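Local atomic coordinates of endoglucanase (Clostridium thermocellum, PDB entry 2C4X), a protein that binds beta-glucan chains and xyloglucan through its C-terminal CBM44 module, here joined to a PKD domain, within an enzyme that probably hydrolyses cellulose. Residues 31-36 against 75-80; 198-202 against 215-220; 12-16 against 86-91; 175-179 against 240-244; 150-154 against 230-234. The protein carries 1 engineered substitution. One frame throughout, in Å; residues are numbered along the deposited sequence.

Interaction 1: residues 31-36 against 75-80. With CA (calcium ion), chain B.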
# COMPACT_ATOMS: atom_id res chain seq x y z
N ALA A 31 -2.21 -25.96 -10.08
CA ALA A 31 -2.82 -26.91 -9.15
C ALA A 31 -2.16 -28.29 -9.19
O ALA A 31 -2.78 -29.29 -8.80
CB ALA A 31 -4.32 -27.03 -9.44
N SER A 32 -0.92 -28.35 -9.65
CA SER A 32 -0.27 -29.64 -9.93
C SER A 32 0.03 -30.50 -8.69
O SER A 32 0.27 -31.70 -8.82
CB SER A 32 0.99 -29.45 -10.77
OG SER A 32 2.02 -28.85 -10.00
N ASN A 33 0.00 -29.90 -7.50
CA ASN A 33 0.14 -30.70 -6.28
C ASN A 33 -1.17 -31.27 -5.77
O ASN A 33 -1.18 -32.01 -4.78
CB ASN A 33 0.92 -29.98 -5.17
CG ASN A 33 2.39 -29.79 -5.54
OD1 ASN A 33 2.99 -28.78 -5.19
ND2 ASN A 33 2.96 -30.76 -6.25
N SER A 34 -2.27 -30.93 -6.44
CA SER A 34 -3.56 -31.60 -6.22
C SER A 34 -3.43 -33.08 -6.59
O SER A 34 -2.73 -33.43 -7.54
CB SER A 34 -4.69 -30.96 -7.04
OG SER A 34 -4.86 -29.59 -6.71
N ILE A 35 -4.11 -33.94 -5.84
CA ILE A 35 -3.99 -35.38 -6.07
C ILE A 35 -5.21 -36.13 -5.56
O ILE A 35 -5.80 -35.75 -4.55
CB ILE A 35 -2.66 -35.95 -5.45
CG1 ILE A 35 -2.47 -37.43 -5.81
CG2 ILE A 35 -2.59 -35.67 -3.94
CD1 ILE A 35 -1.04 -37.96 -5.55
N ASP A 36 -5.62 -37.16 -6.29
CA ASP A 36 -6.55 -38.13 -5.76
C ASP A 36 -5.75 -39.35 -5.33
O ASP A 36 -5.02 -39.95 -6.14
CB ASP A 36 -7.63 -38.52 -6.77
CG ASP A 36 -8.78 -39.24 -6.12
OD1 ASP A 36 -9.13 -38.89 -4.98
OD2 ASP A 36 -9.34 -40.17 -6.73
N LEU A 75 -10.52 -23.02 -6.18
CA LEU A 75 -10.34 -24.18 -7.02
C LEU A 75 -11.15 -25.33 -6.47
O LEU A 75 -11.07 -25.64 -5.28
CB LEU A 75 -8.86 -24.60 -7.05
CG LEU A 75 -8.53 -26.00 -7.60
CD1 LEU A 75 -8.74 -26.06 -9.12
CD2 LEU A 75 -7.08 -26.39 -7.23
N ILE A 76 -11.91 -25.98 -7.34
CA ILE A 76 -12.53 -27.26 -7.02
C ILE A 76 -11.93 -28.35 -7.92
O ILE A 76 -11.89 -28.23 -9.14
CB ILE A 76 -14.07 -27.21 -7.16
CG1 ILE A 76 -14.67 -26.19 -6.19
CG2 ILE A 76 -14.69 -28.60 -6.89
CD1 ILE A 76 -16.13 -25.83 -6.47
N VAL A 77 -11.49 -29.42 -7.27
CA VAL A 77 -10.90 -30.56 -7.93
C VAL A 77 -11.86 -31.74 -7.78
O VAL A 77 -12.34 -32.02 -6.67
CB VAL A 77 -9.52 -30.87 -7.29
CG1 VAL A 77 -9.03 -32.24 -7.65
CG2 VAL A 77 -8.49 -29.82 -7.69
N THR A 78 -12.16 -32.42 -8.89
CA THR A 78 -13.11 -33.51 -8.88
C THR A 78 -12.44 -34.76 -9.40
O THR A 78 -11.76 -34.72 -10.43
CB THR A 78 -14.37 -33.16 -9.72
OG1 THR A 78 -14.89 -31.90 -9.28
CG2 THR A 78 -15.46 -34.23 -9.61
N ASP A 79 -12.61 -35.87 -8.68
CA ASP A 79 -12.01 -37.14 -9.06
C ASP A 79 -12.88 -37.95 -10.05
O ASP A 79 -13.98 -37.51 -10.43
CB ASP A 79 -11.59 -37.96 -7.83
CG ASP A 79 -12.77 -38.53 -7.05
OD1 ASP A 79 -13.88 -38.62 -7.59
OD2 ASP A 79 -12.57 -38.92 -5.88
N ASN A 80 -12.36 -39.11 -10.46
CA ASN A 80 -13.03 -40.01 -11.42
C ASN A 80 -14.39 -40.58 -10.95
O ASN A 80 -15.16 -41.09 -11.76
CB ASN A 80 -12.09 -41.16 -11.81
CG ASN A 80 -11.65 -42.01 -10.61
OD1 ASN A 80 -10.97 -41.53 -9.71
ND2 ASN A 80 -12.03 -43.28 -10.62
CA CA B . -10.97 -40.57 -5.08
O HOH W 1 -11.61 -41.85 -7.03
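The carboxylates of D36 and D79 meet at a calcium ion, with their planes turned 52° apart. CB of D79 lies close to the D36 carboxylate, 3.3 Å from D36 OD2. Both oxygens of D36 hold the metal: OD1 of D36 at 2.5 Å and OD2 of D36 at 2.4 Å. D79 uses one oxygen, with D79 OD2 2.4 Å from the calcium ion. Its other oxygen, OD1, accepts bonds from the backbone N of Q81 and A83, which helps fix the rotation of the group. The amide oxygen of N80 works one step further out. N80 OD1 accepts a hydrogen bond of 2.8 Å from water 1, which itself binds the calcium; T40 N donates to the same oxygen. The seven ligand atoms are completed by N7 OD1, the carbonyl of Q8 and D38 OD1.

This is the calcium end of a PKD domain, a small beta-sandwich. The loop 31-36 lies against the end of strand 69-79, and the metal ties the two together. A type I turn opens the loop at A31 and closes at S34.

Away from the metal carbon contacts prevail, with the S34 hydroxyl among them. CB of A31 packs on CD2 of L75 at 3.6 Å. The S34 side chain has OG anti to its carbonyl carbon (chi1 -60°), and S34 OG comes 3.8 Å from CG2 of V77. That oxygen is also hydrogen-bonded with I13 N. W46 of strand 41-47 touches both A31 and L75.

Interaction 2: residues 198-202 against 215-220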
# COMPACT_ATOMS: atom_id res chain seq x y z
N ASN A 198 -0.80 11.86 16.84
CA ASN A 198 -0.67 10.47 16.39
C ASN A 198 0.41 10.40 15.34
O ASN A 198 0.39 11.17 14.37
CB ASN A 198 -1.99 9.97 15.81
CG ASN A 198 -3.16 10.21 16.75
OD1 ASN A 198 -3.40 9.42 17.65
ND2 ASN A 198 -3.86 11.32 16.55
N SER A 199 1.37 9.49 15.51
CA SER A 199 2.47 9.39 14.55
C SER A 199 3.07 7.99 14.50
O SER A 199 2.87 7.19 15.41
CB SER A 199 3.57 10.41 14.88
OG SER A 199 4.36 9.97 15.97
N THR A 200 3.80 7.72 13.43
CA THR A 200 4.56 6.48 13.35
C THR A 200 6.04 6.82 13.29
O THR A 200 6.60 7.10 12.23
CB THR A 200 4.09 5.60 12.19
OG1 THR A 200 2.68 5.36 12.34
CG2 THR A 200 4.83 4.25 12.17
N TRP A 201 6.66 6.82 14.47
CA TRP A 201 8.05 7.23 14.63
C TRP A 201 9.00 6.17 14.07
O TRP A 201 8.92 4.99 14.45
CB TRP A 201 8.33 7.51 16.11
CG TRP A 201 9.64 8.16 16.36
CD1 TRP A 201 9.90 9.51 16.38
CD2 TRP A 201 10.89 7.51 16.65
NE1 TRP A 201 11.23 9.73 16.66
CE2 TRP A 201 11.86 8.52 16.82
CE3 TRP A 201 11.27 6.16 16.78
CZ2 TRP A 201 13.20 8.23 17.12
CZ3 TRP A 201 12.60 5.88 17.07
CH2 TRP A 201 13.55 6.91 17.24
N LYS A 202 9.86 6.58 13.15
CA LYS A 202 10.92 5.73 12.60
C LYS A 202 12.27 6.41 12.79
O LYS A 202 12.48 7.52 12.31
CB LYS A 202 10.71 5.46 11.11
CG LYS A 202 9.45 4.68 10.76
CD LYS A 202 9.56 3.22 11.21
CE LYS A 202 8.41 2.39 10.63
NZ LYS A 202 8.16 1.15 11.41
N ILE A 215 5.01 3.15 5.22
CA ILE A 215 4.74 3.36 6.64
C ILE A 215 3.25 3.62 6.84
O ILE A 215 2.67 4.48 6.19
CB ILE A 215 5.58 4.54 7.22
CG1 ILE A 215 7.07 4.35 6.94
CG2 ILE A 215 5.34 4.70 8.72
CD1 ILE A 215 7.91 5.62 7.09
N THR A 216 2.62 2.84 7.72
CA THR A 216 1.21 3.04 8.03
C THR A 216 0.98 3.83 9.32
O THR A 216 1.86 3.88 10.19
CB THR A 216 0.41 1.71 8.11
OG1 THR A 216 0.88 0.95 9.23
CG2 THR A 216 0.55 0.90 6.82
N LEU A 217 -0.20 4.41 9.42
CA LEU A 217 -0.59 5.21 10.58
C LEU A 217 -2.10 5.12 10.77
O LEU A 217 -2.85 5.32 9.83
CB LEU A 217 -0.15 6.66 10.37
CG LEU A 217 -0.64 7.71 11.38
CD1 LEU A 217 -0.06 7.45 12.75
CD2 LEU A 217 -0.30 9.08 10.89
N THR A 218 -2.53 4.81 11.99
CA THR A 218 -3.96 4.76 12.30
C THR A 218 -4.41 5.96 13.13
O THR A 218 -3.81 6.26 14.18
CB THR A 218 -4.36 3.45 13.01
OG1 THR A 218 -3.92 2.34 12.23
CG2 THR A 218 -5.87 3.35 13.20
N LEU A 219 -5.44 6.66 12.65
CA LEU A 219 -6.15 7.63 13.48
C LEU A 219 -7.06 6.84 14.42
O LEU A 219 -7.93 6.12 13.96
CB LEU A 219 -6.96 8.60 12.61
CG LEU A 219 -7.77 9.68 13.37
CD1 LEU A 219 -6.82 10.67 14.06
CD2 LEU A 219 -8.74 10.41 12.46
N PRO A 220 -6.84 6.95 15.75
CA PRO A 220 -7.63 6.16 16.70
C PRO A 220 -9.14 6.41 16.61
O PRO A 220 -9.58 7.52 16.30
CB PRO A 220 -7.09 6.60 18.07
CG PRO A 220 -5.72 7.12 17.78
CD PRO A 220 -5.84 7.79 16.44
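T200 makes the one hydrogen bond between 198-202 and 215-220. Its OG1 donates to T216 O over 2.7 Å. The donor sits in the carbonyl plane, on a lone pair, at a C=O...O angle of 142°. The torsion allows this: T200 OG1 is anti to the carbonyl carbon (chi1 -57°). The same turn puts the methyl group CG2 anti to the backbone N, where it faces I215.

Apolar contacts flank the bond. T200 CG2 slides past I215 CG2 at 3.5 Å, the two side chains running in opposite directions. CD1 of L217 touches T200 OG1 at 3.5 Å and S199 C at 3.6 Å, so the leucine covers the main chain beside the hydroxyl. Further along, one methylene of K202, CG, lies loosely beside I215, with K202 CG 4.1 Å from I215 CD1.

These are the outermost strands of the two five-stranded sheets of the CBM44 beta-sandwich. They face each other nearly antiparallel, 157° apart, without pairing. The contact therefore helps close one side of the sandwich.

Polar groups against carbon make up the rest. The oxygen of the N198 amide abuts the ring of P220, with N198 OD1 3.2 Å from P220 CD. The nitrogen of that amide lies 3.9 Å from L219 CD1, measured from N198 ND2, and donates to I185 O of the neighbouring strand.

Interaction 3: residues 12-16 against 86-91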
# COMPACT_ATOMS: atom_id res chain seq x y z
N ALA A 12 -7.18 -30.76 -2.99
CA ALA A 12 -7.14 -29.58 -3.84
C ALA A 12 -6.16 -28.56 -3.25
O ALA A 12 -6.20 -28.23 -2.06
CB ALA A 12 -8.53 -28.97 -3.97
N ILE A 13 -5.27 -28.08 -4.10
CA ILE A 13 -4.31 -27.06 -3.68
C ILE A 13 -3.79 -26.38 -4.94
O ILE A 13 -3.72 -27.01 -6.01
CB ILE A 13 -3.12 -27.65 -2.87
CG1 ILE A 13 -2.31 -26.53 -2.19
CG2 ILE A 13 -2.24 -28.53 -3.77
CD1 ILE A 13 -1.34 -26.98 -1.11
N PHE A 14 -3.46 -25.11 -4.83
CA PHE A 14 -2.78 -24.42 -5.91
C PHE A 14 -1.86 -23.33 -5.42
O PHE A 14 -2.01 -22.85 -4.29
CB PHE A 14 -3.78 -23.88 -6.95
CG PHE A 14 -4.62 -22.72 -6.46
CD1 PHE A 14 -5.86 -22.94 -5.86
CD2 PHE A 14 -4.17 -21.41 -6.62
CE1 PHE A 14 -6.64 -21.86 -5.41
CE2 PHE A 14 -4.94 -20.33 -6.17
CZ PHE A 14 -6.17 -20.56 -5.57
N THR A 15 -0.90 -22.97 -6.27
CA THR A 15 -0.09 -21.78 -6.10
C THR A 15 -0.25 -20.93 -7.37
O THR A 15 -0.84 -21.38 -8.36
CB THR A 15 1.41 -22.12 -5.90
OG1 THR A 15 1.91 -22.82 -7.04
CG2 THR A 15 1.62 -22.98 -4.65
N PHE A 16 0.24 -19.69 -7.35
CA PHE A 16 0.20 -18.85 -8.54
C PHE A 16 1.46 -18.01 -8.66
O PHE A 16 2.17 -17.78 -7.68
CB PHE A 16 -1.07 -17.98 -8.61
CG PHE A 16 -1.26 -17.09 -7.41
CD1 PHE A 16 -0.57 -15.88 -7.29
CD2 PHE A 16 -2.14 -17.47 -6.40
CE1 PHE A 16 -0.75 -15.07 -6.17
CE2 PHE A 16 -2.32 -16.66 -5.26
CZ PHE A 16 -1.62 -15.45 -5.16
N SER A 86 -12.22 -28.40 -2.29
CA SER A 86 -11.93 -27.04 -2.69
C SER A 86 -10.80 -26.42 -1.88
O SER A 86 -10.59 -26.78 -0.70
CB SER A 86 -13.19 -26.17 -2.62
OG SER A 86 -13.48 -25.76 -1.30
N PHE A 87 -10.08 -25.50 -2.52
CA PHE A 87 -9.00 -24.73 -1.91
C PHE A 87 -9.18 -23.30 -2.41
O PHE A 87 -9.33 -23.08 -3.61
CB PHE A 87 -7.63 -25.28 -2.38
CG PHE A 87 -6.43 -24.63 -1.71
CD1 PHE A 87 -5.77 -23.54 -2.31
CD2 PHE A 87 -5.91 -25.14 -0.52
CE1 PHE A 87 -4.64 -22.97 -1.70
CE2 PHE A 87 -4.78 -24.57 0.08
CZ PHE A 87 -4.15 -23.49 -0.51
N THR A 88 -9.20 -22.35 -1.48
CA THR A 88 -9.39 -20.94 -1.82
C THR A 88 -8.19 -20.12 -1.35
O THR A 88 -7.74 -20.27 -0.21
CB THR A 88 -10.71 -20.37 -1.19
OG1 THR A 88 -11.82 -21.13 -1.68
CG2 THR A 88 -10.93 -18.91 -1.55
N ALA A 89 -7.66 -19.28 -2.23
CA ALA A 89 -6.59 -18.37 -1.85
C ALA A 89 -6.90 -16.99 -2.42
O ALA A 89 -7.74 -16.85 -3.31
CB ALA A 89 -5.22 -18.88 -2.33
N THR A 90 -6.20 -15.98 -1.91
CA THR A 90 -6.43 -14.60 -2.29
C THR A 90 -5.29 -14.10 -3.19
O THR A 90 -4.13 -14.41 -2.95
CB THR A 90 -6.57 -13.71 -1.02
OG1 THR A 90 -7.87 -13.90 -0.45
CG2 THR A 90 -6.40 -12.25 -1.34
N ILE A 91 -5.65 -13.34 -4.22
CA ILE A 91 -4.66 -12.68 -5.06
C ILE A 91 -4.95 -11.17 -5.13
O ILE A 91 -6.10 -10.76 -5.36
CB ILE A 91 -4.59 -13.33 -6.50
CG1 ILE A 91 -3.38 -12.81 -7.30
CG2 ILE A 91 -5.91 -13.14 -7.28
CD1 ILE A 91 -3.15 -13.59 -8.60
O HOH W 2 -8.84 -29.12 -0.35
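F87 has the most surface covered here, and its ring meets I13 with a face and F14 with an edge. The contact joins the two sheets of the PKD beta-sandwich. Segment 86-91 is in an edge strand of one sheet, and 12-16 leads into the edge strand 15-17 of the other. The two run nearly parallel, 14° apart.

CB of F87 already points at 12-16, and CG anti to the backbone N (chi1 -175°) carries the ring up to I13 and F14. One ring face takes a CH-pi contact from I13 CG1, 4.0 Å from the ring centroid. The ring edge points at the face of F14 in an offset edge-to-face pair, with planes at 80°. F14 in turn meets the F87 carbonyl with its own edge, F14 CE1 lying 3.5 Å from F87 O. Its far end reaches A89, with F14 CZ 3.8 Å from A89 CB. W46 makes another edge-to-face pair with F14.

F16 closes the other end. Its edge abuts T90 O. At the A12 end, water 2 bridges the segments, donating to A12 O and S86 O. Over one face of F16 sits the CD1 methyl of I91, with I91 CD1 3.9 Å from the ring centroid.

Interaction 4: residues 175-179 against 240-244; sequences GAPIA and EGEFT
F243 packs against A176, P177 and I178; F243 and P177 bury the most surface here. The contact lies at one end of the CBM44 beta-sandwich. Strand 241-251 belongs to one sheet, and 175-179 leads into strand 178-187 of the other.

CB of F243 comes first, 3.9 Å from the CB of A176. CG follows and still touches the A176 methyl group. With CG between the backbone N and the carbonyl carbon (chi1 58°), the ring reaches P177 and I178. CD1 of F243 then meets the proline, 3.5 Å from P177 CD. CE1 passes on from P177 CG to I178. V142 of the adjacent strand 137-145 and T237 of the facing sheet also touch F243.

The segment bends at P177, the centre of an inverse gamma turn with a weak bond from I178 N to A176 O. P177 CG also packs on the backbone of G241, at 4.0 Å from G241 CA. Water 3 links the segments by donating to G175 O and E242 O.

At the tip, CG2 of I178 sits over one face of the ring, the two side chains crossing at about a right angle. I178 CG2 is 3.7 Å from the centroid of F243, and F243 CZ is the nearest ring atom to I178 CG2, at 3.5 Å.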
# COMPACT_ATOMS: atom_id res chain seq x y z
N GLY A 175 22.90 9.32 4.10
CA GLY A 175 23.82 10.40 4.44
C GLY A 175 23.15 11.73 4.72
O GLY A 175 23.75 12.79 4.49
N ALA A 176 21.91 11.68 5.21
CA ALA A 176 21.15 12.88 5.54
C ALA A 176 21.33 13.23 7.02
O ALA A 176 21.48 12.33 7.85
CB ALA A 176 19.67 12.69 5.21
N PRO A 177 21.32 14.54 7.36
CA PRO A 177 21.46 14.98 8.75
C PRO A 177 20.16 14.84 9.55
O PRO A 177 19.69 15.81 10.16
CB PRO A 177 21.82 16.46 8.60
CG PRO A 177 21.13 16.88 7.36
CD PRO A 177 21.20 15.69 6.44
N ILE A 178 19.58 13.64 9.55
CA ILE A 178 18.30 13.44 10.24
C ILE A 178 18.38 12.35 11.32
O ILE A 178 19.15 11.39 11.19
CB ILE A 178 17.11 13.20 9.24
CG1 ILE A 178 16.93 11.72 8.90
CG2 ILE A 178 17.29 13.99 7.95
CD1 ILE A 178 15.50 11.39 8.49
N ALA A 179 17.61 12.54 12.39
CA ALA A 179 17.55 11.60 13.49
C ALA A 179 16.38 10.63 13.30
O ALA A 179 16.49 9.43 13.56
CB ALA A 179 17.40 12.34 14.81
N GLU A 240 23.59 20.54 10.19
CA GLU A 240 23.48 21.28 8.93
C GLU A 240 23.50 20.32 7.75
O GLU A 240 24.12 19.25 7.81
CB GLU A 240 24.64 22.26 8.79
CG GLU A 240 24.43 23.61 9.45
CD GLU A 240 25.64 24.52 9.30
OE1 GLU A 240 26.17 24.65 8.16
OE2 GLU A 240 26.08 25.11 10.32
N GLY A 241 22.81 20.70 6.67
CA GLY A 241 22.82 19.91 5.44
C GLY A 241 21.54 20.03 4.63
O GLY A 241 20.50 20.43 5.15
N GLU A 242 21.64 19.68 3.35
CA GLU A 242 20.50 19.67 2.45
C GLU A 242 20.22 18.24 1.98
O GLU A 242 21.15 17.50 1.63
CB GLU A 242 20.75 20.59 1.25
CG GLU A 242 19.53 20.83 0.37
CD GLU A 242 19.83 21.76 -0.81
OE1 GLU A 242 21.02 21.95 -1.15
OE2 GLU A 242 18.87 22.31 -1.40
N PHE A 243 18.95 17.85 2.00
CA PHE A 243 18.52 16.51 1.61
C PHE A 243 17.14 16.53 0.96
O PHE A 243 16.33 17.44 1.20
CB PHE A 243 18.56 15.54 2.81
CG PHE A 243 17.71 15.97 3.98
CD1 PHE A 243 18.21 16.84 4.95
CD2 PHE A 243 16.41 15.48 4.13
CE1 PHE A 243 17.42 17.23 6.03
CE2 PHE A 243 15.62 15.87 5.20
CZ PHE A 243 16.13 16.75 6.16
N THR A 244 16.86 15.51 0.14
CA THR A 244 15.60 15.45 -0.59
C THR A 244 14.84 14.16 -0.33
O THR A 244 15.35 13.06 -0.54
CB THR A 244 15.81 15.69 -2.11
OG1 THR A 244 16.29 17.02 -2.31
CG2 THR A 244 14.49 15.55 -2.87
O HOH W 3 22.38 15.31 3.24

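Interaction 5: residues 150-154 against 230-234; sequences AELKL and QMGIQ. With EDO (1,2-ethanediol), chain F.
L152 and I233 form a hydrogen-bonded pair at the centre of this antiparallel ribbon. L152 N donates to I233 O at 2.9 Å, and I233 N returns a bond to L152 O at 2.8 Å. L154 and M231, a selenomethionine, repeat the pattern, with L154 N 2.7 Å from M231 O and nearly in line with that carbonyl. Between these pairs K153 faces G232, and the strands draw close: K153 CA and G232 CA are 4.0 Å apart. CA-H...O contacts, such as K153 CA to M231 O, fill the gaps between the backbone bonds. The side chains of L152, L154, M231 and I233 share the buried face, covered by W140, M166 and F168 among others.

The opposite face is polar and looser. E151 and Q234 lie side by side, but the bond from Q234 NE2 to E151 OE2 is weak, at 3.4 Å. Their stronger partners are S116 for E151 and Q182 for Q234. The extended K153 chain runs over the Q230 amide, with K153 CD 3.5 Å from Q230 OE1. Water 4 takes a hydrogen bond from K153 NZ and gives one to Q230 OE1. It also bonds to O1 of an ethanediol, probably from the crystallisation liquor. Y184 hydrogen-bonds to Q230 and touches E151 and K153. One apolar face turned inward and one polar face outward suit two adjacent strands of a five-stranded sheet in the CBM44 beta-sandwich.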
# COMPACT_ATOMS: atom_id res chain seq x y z
N ALA A 150 11.33 19.77 10.43
CA ALA A 150 10.69 20.22 9.20
C ALA A 150 9.44 19.40 8.94
O ALA A 150 9.43 18.20 9.22
CB ALA A 150 11.67 20.13 8.01
N GLU A 151 8.38 20.05 8.45
CA GLU A 151 7.12 19.36 8.14
C GLU A 151 6.72 19.52 6.69
O GLU A 151 6.94 20.57 6.09
CB GLU A 151 5.96 19.88 9.01
CG GLU A 151 6.12 19.68 10.49
CD GLU A 151 6.96 20.78 11.14
OE1 GLU A 151 6.88 21.95 10.71
OE2 GLU A 151 7.70 20.47 12.08
N LEU A 152 6.13 18.47 6.14
CA LEU A 152 5.38 18.53 4.89
C LEU A 152 3.96 18.17 5.30
O LEU A 152 3.70 17.05 5.72
CB LEU A 152 5.94 17.52 3.87
CG LEU A 152 5.20 17.42 2.54
CD1 LEU A 152 5.18 18.77 1.83
CD2 LEU A 152 5.80 16.33 1.65
N LYS A 153 3.03 19.12 5.15
CA LYS A 153 1.75 19.02 5.86
C LYS A 153 0.54 19.47 5.03
O LYS A 153 0.65 20.27 4.11
CB LYS A 153 1.82 19.82 7.17
CG LYS A 153 1.80 21.35 6.98
CD LYS A 153 2.02 22.08 8.27
CE LYS A 153 1.97 23.59 8.06
NZ LYS A 153 2.24 24.30 9.35
N LEU A 154 -0.61 18.91 5.39
CA LEU A 154 -1.89 19.28 4.83
C LEU A 154 -2.79 19.72 5.98
O LEU A 154 -3.09 18.92 6.88
CB LEU A 154 -2.52 18.06 4.14
CG LEU A 154 -3.49 18.11 2.95
CD1 LEU A 154 -4.60 17.10 3.18
CD2 LEU A 154 -4.07 19.49 2.59
N GLN A 230 -4.59 18.06 10.93
CA GLN A 230 -3.39 18.25 10.13
C GLN A 230 -2.73 16.89 9.92
O GLN A 230 -2.44 16.19 10.89
CB GLN A 230 -2.42 19.22 10.80
CG GLN A 230 -1.19 19.52 9.97
CD GLN A 230 -0.25 20.48 10.67
OE1 GLN A 230 0.91 20.16 10.92
NE2 GLN A 230 -0.76 21.68 10.99
N MSE A 231 -2.52 16.52 8.66
CA MSE A 231 -1.79 15.30 8.32
C MSE A 231 -0.46 15.69 7.67
O MSE A 231 -0.40 16.64 6.90
CB MSE A 231 -2.62 14.43 7.38
CG MSE A 231 -2.00 13.10 6.98
SE MSE A 231 -3.15 12.13 5.66
CE MSE A 231 -2.70 13.13 4.09
N GLY A 232 0.61 14.97 7.97
CA GLY A 232 1.86 15.24 7.28
C GLY A 232 2.99 14.29 7.59
O GLY A 232 2.78 13.21 8.13
N ILE A 233 4.19 14.70 7.20
CA ILE A 233 5.39 14.00 7.57
C ILE A 233 6.32 15.00 8.25
O ILE A 233 6.52 16.12 7.75
CB ILE A 233 6.07 13.34 6.34
CG1 ILE A 233 5.11 12.36 5.67
CG2 ILE A 233 7.37 12.63 6.75
CD1 ILE A 233 5.41 12.11 4.23
N GLN A 234 6.85 14.59 9.39
CA GLN A 234 7.81 15.39 10.14
C GLN A 234 9.18 14.72 10.11
O GLN A 234 9.30 13.50 10.26
CB GLN A 234 7.35 15.57 11.59
CG GLN A 234 8.18 16.57 12.37
CD GLN A 234 7.73 16.72 13.81
OE1 GLN A 234 7.98 15.85 14.64
NE2 GLN A 234 7.08 17.84 14.12
C1 EDO F . 4.40 20.51 13.71
O1 EDO F . 3.50 20.50 12.59
C2 EDO F . 3.85 19.63 14.82
O2 EDO F . 4.90 19.33 15.75
O HOH W 4 2.14 22.66 11.56

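Interactions 1 and 3 belong to the PKD domain; 2, 4 and 5 belong to the CBM44 sandwich. Interactions 1 and 3 touch: strands 69-79 and 84-93 are neighbours, and L75 N lies 2.8 Å from F87 O. Interaction 1 is buried, with a metal at one end, whereas interaction 3 is partly exposed and aromatic. In the other module, only interaction 5 pairs strands within one sheet, so backbone bonds dominate it. Interactions 2 and 4 join opposite sheets through side chains, at a lateral edge and at one end. Both are partly buried. Interactions 4 and 5 share strand 178-187's sheet, and their centres are about 17 Å apart.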